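Local coordinates for general Secretion Pathway Protein (PDB 4G54), which probably binds peptidoglycan through its periplasmic domain, as part of the EpsAB fusion protein of the Vibrio vulnificus type II secretion system, at residues 140-154 with 163-176. Residues are numbered along the deposited sequence; the frame is centred on the assembly and turned at random.
Sequences LGMHGEAIEVLDQLL and LKTTQFNAELMQRV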
# COMPACT_ATOMS: atom_id res chain seq x y z
N LEU A 140 -16.90 20.39 -1.71
CA LEU A 140 -16.99 21.62 -2.48
C LEU A 140 -16.83 22.85 -1.59
O LEU A 140 -17.55 22.99 -0.59
CB LEU A 140 -18.40 21.66 -3.13
CG LEU A 140 -18.64 22.85 -4.08
CD1 LEU A 140 -17.89 22.59 -5.43
CD2 LEU A 140 -20.17 22.89 -4.31
N GLY A 141 -15.97 23.74 -2.06
CA GLY A 141 -15.73 25.03 -1.37
C GLY A 141 -14.47 25.04 -0.57
O GLY A 141 -13.93 26.10 -0.23
N MET A 142 -13.97 23.87 -0.23
CA MET A 142 -12.77 23.81 0.56
C MET A 142 -11.51 24.08 -0.31
O MET A 142 -11.54 23.95 -1.54
CB MET A 142 -12.59 22.44 1.28
CG MET A 142 -13.68 22.26 2.34
SD MET A 142 -13.56 20.63 3.15
CE MET A 142 -12.10 20.85 4.16
N HIS A 143 -10.41 24.46 0.32
CA HIS A 143 -9.19 24.78 -0.41
C HIS A 143 -7.95 24.48 0.39
O HIS A 143 -8.01 24.49 1.63
CB HIS A 143 -9.19 26.24 -0.88
CG HIS A 143 -9.13 27.21 0.24
ND1 HIS A 143 -10.25 27.60 0.95
CD2 HIS A 143 -8.08 27.83 0.81
CE1 HIS A 143 -9.89 28.47 1.88
NE2 HIS A 143 -8.58 28.61 1.83
N GLY A 144 -6.84 24.20 -0.28
CA GLY A 144 -5.58 23.98 0.40
C GLY A 144 -4.78 22.88 -0.21
O GLY A 144 -5.21 22.29 -1.22
N GLU A 145 -3.64 22.54 0.43
CA GLU A 145 -2.78 21.51 -0.11
C GLU A 145 -3.50 20.15 -0.19
O GLU A 145 -3.19 19.35 -1.08
CB GLU A 145 -1.56 21.36 0.76
CG GLU A 145 -0.48 20.48 0.12
CD GLU A 145 0.76 20.25 1.03
OE1 GLU A 145 0.89 20.88 2.13
OE2 GLU A 145 1.63 19.45 0.60
N ALA A 146 -4.41 19.87 0.73
CA ALA A 146 -5.15 18.64 0.68
C ALA A 146 -5.94 18.49 -0.60
O ALA A 146 -6.10 17.34 -1.10
CB ALA A 146 -6.08 18.54 1.88
N ILE A 147 -6.44 19.62 -1.12
CA ILE A 147 -7.22 19.56 -2.36
C ILE A 147 -6.27 19.28 -3.52
O ILE A 147 -6.61 18.47 -4.41
CB ILE A 147 -7.97 20.86 -2.58
CG1 ILE A 147 -8.94 21.18 -1.44
CG2 ILE A 147 -8.74 20.76 -3.91
CD1 ILE A 147 -9.78 20.01 -0.87
N GLU A 148 -5.06 19.84 -3.50
CA GLU A 148 -4.12 19.54 -4.57
C GLU A 148 -3.76 18.09 -4.57
O GLU A 148 -3.60 17.43 -5.64
CB GLU A 148 -2.81 20.36 -4.39
CG GLU A 148 -3.07 21.83 -4.22
CD GLU A 148 -1.81 22.65 -3.83
OE1 GLU A 148 -0.75 22.08 -3.47
OE2 GLU A 148 -1.93 23.90 -3.89
N VAL A 149 -3.58 17.50 -3.36
CA VAL A 149 -3.32 16.08 -3.29
C VAL A 149 -4.48 15.16 -3.75
O VAL A 149 -4.25 14.23 -4.51
CB VAL A 149 -2.98 15.68 -1.79
CG1 VAL A 149 -2.89 14.16 -1.62
CG2 VAL A 149 -1.64 16.32 -1.43
N LEU A 150 -5.73 15.55 -3.40
CA LEU A 150 -6.95 14.90 -3.93
C LEU A 150 -6.95 14.92 -5.48
O LEU A 150 -7.14 13.85 -6.11
CB LEU A 150 -8.21 15.62 -3.33
CG LEU A 150 -9.45 15.00 -3.92
CD1 LEU A 150 -9.61 13.51 -3.73
CD2 LEU A 150 -10.67 15.79 -3.34
N ASP A 151 -6.60 16.10 -6.00
CA ASP A 151 -6.66 16.31 -7.47
C ASP A 151 -5.61 15.30 -8.08
O ASP A 151 -5.92 14.57 -9.07
CB ASP A 151 -6.35 17.76 -7.68
CG ASP A 151 -6.32 18.21 -9.18
OD1 ASP A 151 -7.09 17.66 -10.00
OD2 ASP A 151 -5.47 19.12 -9.45
N GLN A 152 -4.41 15.24 -7.52
CA GLN A 152 -3.39 14.41 -8.08
C GLN A 152 -3.75 12.93 -7.96
O GLN A 152 -3.50 12.16 -8.94
CB GLN A 152 -2.04 14.66 -7.34
CG GLN A 152 -1.58 16.10 -7.65
CD GLN A 152 -1.07 16.30 -9.12
OE1 GLN A 152 -0.63 15.34 -9.80
NE2 GLN A 152 -1.14 17.58 -9.62
N LEU A 153 -4.31 12.51 -6.81
CA LEU A 153 -4.63 11.06 -6.63
C LEU A 153 -5.77 10.67 -7.57
O LEU A 153 -5.78 9.59 -8.15
CB LEU A 153 -5.10 10.86 -5.15
CG LEU A 153 -3.96 10.93 -4.17
CD1 LEU A 153 -4.55 10.90 -2.72
CD2 LEU A 153 -3.02 9.74 -4.36
N LEU A 154 -6.74 11.59 -7.75
CA LEU A 154 -7.89 11.20 -8.65
C LEU A 154 -7.39 11.06 -10.06
O LEU A 154 -7.82 10.12 -10.76
CB LEU A 154 -8.98 12.29 -8.69
CG LEU A 154 -9.85 12.26 -7.50
CD1 LEU A 154 -10.70 13.59 -7.48
CD2 LEU A 154 -10.84 11.00 -7.66
N LEU A 163 -6.60 18.67 -12.57
CA LEU A 163 -7.02 20.03 -12.83
C LEU A 163 -5.94 21.04 -12.46
O LEU A 163 -6.04 22.21 -12.98
CB LEU A 163 -8.28 20.40 -12.00
CG LEU A 163 -9.44 19.44 -12.30
CD1 LEU A 163 -10.58 19.93 -11.46
CD2 LEU A 163 -9.88 19.49 -13.80
N LYS A 164 -4.95 20.67 -11.61
CA LYS A 164 -3.99 21.68 -11.01
C LYS A 164 -4.79 22.71 -10.23
O LYS A 164 -4.61 23.93 -10.39
CB LYS A 164 -3.04 22.33 -12.01
CG LYS A 164 -2.26 21.17 -12.70
CD LYS A 164 -1.15 21.77 -13.64
CE LYS A 164 -0.77 20.75 -14.74
NZ LYS A 164 0.34 21.30 -15.67
N THR A 165 -5.63 22.23 -9.31
CA THR A 165 -6.45 23.18 -8.54
C THR A 165 -6.10 23.04 -7.05
O THR A 165 -5.89 21.92 -6.58
CB THR A 165 -7.93 22.88 -8.77
OG1 THR A 165 -8.70 23.83 -8.07
CG2 THR A 165 -8.34 21.46 -8.28
N THR A 166 -6.15 24.18 -6.32
CA THR A 166 -6.09 24.20 -4.91
C THR A 166 -7.47 24.33 -4.33
O THR A 166 -7.64 24.27 -3.11
CB THR A 166 -5.32 25.54 -4.50
OG1 THR A 166 -4.04 25.45 -5.12
CG2 THR A 166 -5.12 25.60 -3.01
N GLN A 167 -8.46 24.50 -5.18
CA GLN A 167 -9.85 24.75 -4.72
C GLN A 167 -10.70 23.58 -5.12
O GLN A 167 -10.67 23.12 -6.28
CB GLN A 167 -10.45 26.02 -5.40
CG GLN A 167 -9.88 27.28 -4.83
CD GLN A 167 -10.78 27.80 -3.68
OE1 GLN A 167 -11.91 27.28 -3.47
NE2 GLN A 167 -10.30 28.84 -2.94
N PHE A 168 -11.52 23.09 -4.19
CA PHE A 168 -12.45 21.99 -4.50
C PHE A 168 -13.62 22.71 -5.18
O PHE A 168 -14.56 23.22 -4.54
CB PHE A 168 -12.84 21.24 -3.18
CG PHE A 168 -13.57 19.91 -3.40
CD1 PHE A 168 -14.59 19.76 -4.33
CD2 PHE A 168 -13.23 18.83 -2.56
CE1 PHE A 168 -15.24 18.49 -4.45
CE2 PHE A 168 -13.83 17.59 -2.70
CZ PHE A 168 -14.91 17.40 -3.59
N ASN A 169 -13.58 22.66 -6.51
CA ASN A 169 -14.57 23.36 -7.34
C ASN A 169 -15.58 22.45 -7.99
O ASN A 169 -15.59 21.23 -7.73
CB ASN A 169 -13.80 24.25 -8.36
CG ASN A 169 -12.87 23.43 -9.23
OD1 ASN A 169 -13.02 22.23 -9.36
ND2 ASN A 169 -11.90 24.12 -9.87
N ALA A 170 -16.44 22.96 -8.85
CA ALA A 170 -17.51 22.15 -9.42
C ALA A 170 -16.93 21.04 -10.27
O ALA A 170 -17.47 19.92 -10.27
CB ALA A 170 -18.49 23.08 -10.23
N GLU A 171 -15.84 21.32 -10.98
CA GLU A 171 -15.29 20.29 -11.86
C GLU A 171 -14.60 19.20 -11.04
O GLU A 171 -14.75 17.99 -11.34
CB GLU A 171 -14.32 20.95 -12.84
CG GLU A 171 -13.87 19.89 -13.87
CD GLU A 171 -13.05 20.42 -15.02
OE1 GLU A 171 -12.61 21.62 -14.95
OE2 GLU A 171 -12.84 19.64 -16.01
N LEU A 172 -13.95 19.56 -9.92
CA LEU A 172 -13.36 18.49 -9.09
C LEU A 172 -14.48 17.63 -8.53
O LEU A 172 -14.31 16.40 -8.37
CB LEU A 172 -12.50 19.11 -7.95
CG LEU A 172 -11.57 18.05 -7.28
CD1 LEU A 172 -10.49 17.47 -8.23
CD2 LEU A 172 -10.86 18.68 -6.08
N MET A 173 -15.60 18.27 -8.15
CA MET A 173 -16.75 17.51 -7.63
C MET A 173 -17.23 16.46 -8.70
O MET A 173 -17.52 15.30 -8.31
CB MET A 173 -17.88 18.48 -7.23
CG MET A 173 -18.95 17.73 -6.49
SD MET A 173 -20.15 18.99 -5.85
CE MET A 173 -21.38 17.82 -5.18
N GLN A 174 -17.30 16.87 -9.97
CA GLN A 174 -17.72 15.92 -11.04
C GLN A 174 -16.68 14.80 -11.11
O GLN A 174 -17.06 13.66 -11.41
CB GLN A 174 -17.80 16.71 -12.37
CG GLN A 174 -18.97 17.66 -12.29
CD GLN A 174 -19.98 17.35 -13.37
OE1 GLN A 174 -20.97 16.63 -13.18
NE2 GLN A 174 -19.67 17.83 -14.57
N ARG A 175 -15.42 15.08 -10.85
CA ARG A 175 -14.38 14.01 -10.92
C ARG A 175 -14.46 13.06 -9.74
O ARG A 175 -14.31 11.86 -9.91
CB ARG A 175 -12.96 14.60 -10.99
CG ARG A 175 -12.82 15.29 -12.39
CD ARG A 175 -11.44 16.02 -12.52
NE ARG A 175 -10.29 15.11 -12.33
CZ ARG A 175 -9.95 14.12 -13.18
NH1 ARG A 175 -10.61 13.85 -14.32
NH2 ARG A 175 -8.88 13.38 -12.83
N VAL A 176 -14.75 13.61 -8.56
CA VAL A 176 -15.08 12.71 -7.42
C VAL A 176 -16.27 11.79 -7.76
O VAL A 176 -16.20 10.56 -7.50
CB VAL A 176 -15.38 13.52 -6.16
CG1 VAL A 176 -15.86 12.63 -4.99
CG2 VAL A 176 -14.06 14.19 -5.74
O HOH W 1 -8.16 15.31 -10.49
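The carboxylate of Asp151 reaches from helix 145-154 into the turn that begins at Leu163 and gathers its backbone amides. With CG anti to the backbone N (chi1 179°), the carboxylate extends to the 163-165 amides. OD1 takes the amide of Leu163 on its syn lone pair at 2.8 Å, while OD2 accepts Thr165 N from above the carboxylate plane and, more weakly, Lys164 N. A water donates to OD1 and to Asp151 O and accepts from Arg175 NE, bridging the two helices; the guanidinium of Arg175 is turned to a salt bridge with Asp160.

Beside the carboxylate the packing is tight. Leu172 is a knob among Ile147, Leu150, Asp151 and Leu154, its CD2 3.7 Å from Ile147 CG2 and its CD1 4.0 Å from Leu154 CD1. The Phe168 ring lies between Leu172 CD2 over one face and Leu140 N over the other, with Leu150 CD2 3.7 Å from Phe168 CE2. Leu150 also reaches Leu196 and Leu199 of helix 193-202.

The side nearer solvent is looser and more polar. There the amide of Gln167 lies alongside the His143 ring, their planes 19° apart, and Thr166 OG1 donates to the anti lone pair of Glu148 OE2 at 2.9 Å. Leu140 is exposed, yet its CD1 lies against the Phe168-Asn169 backbone, 3.5 Å from Phe168 O, while Met173 SD is only loosely met.

Backbone bonds from Phe168 N to Met142 O and Gly144 N to Thr166 O flank a single beta bridge between His143 and Gln167, and Gly141 N to Phe168 O adds a third; the axes of helices 145-154 and 170-176 cross at 45°, consistent with the compact three-helix fold of PGBD-type peptidoglycan-binding domains.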